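Local coordinates for Non-structural protein 2 (Human respiratory syncytial virus A, PDB 7LDK) that antagonizes the host interferon response, interacting with RIGI and probably acting with the viral protein NS1 to repress activation of the transcription factor IRF3, at residues Phe60-Asn65 / Thr91-Ile96. Residues are numbered along the deposited sequence; the frame is centred on the assembly and turned at random.
Sequences FTFLVN and TFPMPI
Pro95 sets its CB over the centre of the Phe62 ring, 3.6 Å from the ring centroid and 11° off the ring normal, which meets the geometry of a CH-pi contact. The rest of the pyrrolidine extends across the same face: Pro95 CG lies 3.9 Å from Phe62 CG, and Pro95 CD lies 3.8 Å from Phe62 CD2. The proline thus lies over the face with a modest tilt, its CB-CG-CD side nearest and shifted towards CD2 and CE2. Phe62 is brought there by its first torsion, since CG is anti to the backbone N (chi1 -180°) and the ring projects from the helix to the strand. There its far rim also meets the loop before the strand. Pro93 O approaches this rim close to the ring plane, 4.1 Å from Phe62 CE2, while Pro93 CG makes a looser apolar contact with the same carbon at 4.4 Å.

Leu63 enters from the next helix position. The base of its side chain does not point at 91-96, but the extended chain (chi2 179°) carries CD2 to within 3.6 Å of Pro93 O, and this methyl also sits at the edge of the Phe62 ring, in its plane. No hydrogen bond joins the two segments; the interface, 201 Å² in total, rests on van der Waals packing, including the Pro93 carbonyl oxygen, and one CH-pi contact. Met94 turns its CB away from the helix and Pro95 toward it, consistent with side-chain alternation along a strand.

Beyond the segments, Phe40 meets the Phe62 ring edge-to-face, and Ile36 and Ile109 add apolar contacts. An aromatic side chain of the long helix 55-89 thereby packs against edge strand 94-100 of the three-stranded antiparallel sheet, a helix-on-sheet contact within the alpha+beta fold of NS2.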
# COMPACT_ATOMS: atom_id res chain seq x y z
N PHE A 60 9.41 3.39 -1.02
CA PHE A 60 10.06 2.07 -1.20
C PHE A 60 9.68 1.18 -0.02
O PHE A 60 9.17 0.06 -0.23
CB PHE A 60 11.57 2.28 -1.34
CG PHE A 60 12.33 1.01 -1.56
CD1 PHE A 60 12.52 0.52 -2.84
CD2 PHE A 60 12.87 0.31 -0.50
CE1 PHE A 60 13.25 -0.64 -3.06
CE2 PHE A 60 13.59 -0.86 -0.72
CZ PHE A 60 13.77 -1.33 -2.00
N THR A 61 9.90 1.67 1.20
CA THR A 61 9.59 0.95 2.46
C THR A 61 8.11 0.56 2.46
O THR A 61 7.80 -0.57 2.84
CB THR A 61 9.92 1.81 3.68
OG1 THR A 61 11.33 1.99 3.60
CG2 THR A 61 9.54 1.15 4.98
N PHE A 62 7.24 1.47 2.04
CA PHE A 62 5.79 1.22 1.94
C PHE A 62 5.55 0.02 1.03
O PHE A 62 4.84 -0.88 1.42
CB PHE A 62 5.07 2.48 1.45
CG PHE A 62 3.59 2.29 1.34
CD1 PHE A 62 2.76 2.56 2.41
CD2 PHE A 62 3.01 1.79 0.18
CE1 PHE A 62 1.39 2.38 2.31
CE2 PHE A 62 1.64 1.58 0.09
CZ PHE A 62 0.84 1.89 1.15
N LEU A 63 6.13 0.00 -0.17
CA LEU A 63 5.84 -1.06 -1.15
C LEU A 63 6.52 -2.37 -0.75
O LEU A 63 5.87 -3.41 -0.94
CB LEU A 63 6.29 -0.63 -2.54
CG LEU A 63 5.52 0.56 -3.09
CD1 LEU A 63 6.06 0.93 -4.46
CD2 LEU A 63 4.01 0.27 -3.15
N VAL A 64 7.74 -2.33 -0.21
CA VAL A 64 8.39 -3.56 0.28
C VAL A 64 7.43 -4.26 1.25
O VAL A 64 7.18 -5.45 1.08
CB VAL A 64 9.76 -3.28 0.94
CG1 VAL A 64 10.26 -4.47 1.75
CG2 VAL A 64 10.81 -2.88 -0.08
N ASN A 65 6.87 -3.54 2.21
CA ASN A 65 6.01 -4.12 3.27
C ASN A 65 4.69 -4.58 2.64
O ASN A 65 4.22 -5.65 3.02
CB ASN A 65 5.81 -3.17 4.44
CG ASN A 65 7.11 -2.84 5.15
OD1 ASN A 65 8.18 -3.16 4.70
ND2 ASN A 65 7.03 -2.17 6.27
N THR A 91 -2.55 -1.20 -10.51
CA THR A 91 -3.56 -1.61 -9.50
C THR A 91 -2.97 -1.71 -8.08
O THR A 91 -3.74 -2.00 -7.12
CB THR A 91 -4.09 -2.97 -9.96
OG1 THR A 91 -5.32 -3.22 -9.28
CG2 THR A 91 -3.09 -4.08 -9.70
N PHE A 92 -1.65 -1.55 -7.91
CA PHE A 92 -1.01 -1.56 -6.57
C PHE A 92 -1.20 -0.19 -5.91
O PHE A 92 -1.13 0.85 -6.57
CB PHE A 92 0.44 -2.04 -6.63
CG PHE A 92 0.60 -3.54 -6.71
CD1 PHE A 92 -0.51 -4.39 -6.78
CD2 PHE A 92 1.86 -4.11 -6.74
CE1 PHE A 92 -0.34 -5.77 -6.89
CE2 PHE A 92 2.02 -5.49 -6.84
CZ PHE A 92 0.92 -6.31 -6.92
N PRO A 93 -1.45 -0.16 -4.59
CA PRO A 93 -1.67 1.08 -3.86
C PRO A 93 -0.42 1.94 -3.81
O PRO A 93 0.68 1.41 -3.85
CB PRO A 93 -2.03 0.59 -2.45
CG PRO A 93 -1.27 -0.69 -2.33
CD PRO A 93 -1.47 -1.32 -3.69
N MET A 94 -0.63 3.25 -3.74
CA MET A 94 0.40 4.30 -3.54
C MET A 94 0.11 5.00 -2.22
O MET A 94 -1.04 5.31 -1.90
CB MET A 94 0.36 5.35 -4.64
CG MET A 94 0.74 4.88 -6.01
SD MET A 94 -0.11 5.96 -7.21
CE MET A 94 -0.69 4.73 -8.39
N PRO A 95 1.15 5.33 -1.42
CA PRO A 95 0.95 6.03 -0.17
C PRO A 95 0.83 7.55 -0.38
O PRO A 95 1.45 8.07 -1.24
CB PRO A 95 2.24 5.66 0.55
CG PRO A 95 3.29 5.68 -0.53
CD PRO A 95 2.57 5.10 -1.72
N ILE A 96 0.01 8.20 0.42
CA ILE A 96 -0.07 9.69 0.54
C ILE A 96 0.71 10.08 1.79
O ILE A 96 0.25 9.68 2.86
CB ILE A 96 -1.52 10.15 0.66
CG1 ILE A 96 -2.41 9.58 -0.44
CG2 ILE A 96 -1.56 11.66 0.70
CD1 ILE A 96 -1.87 9.80 -1.83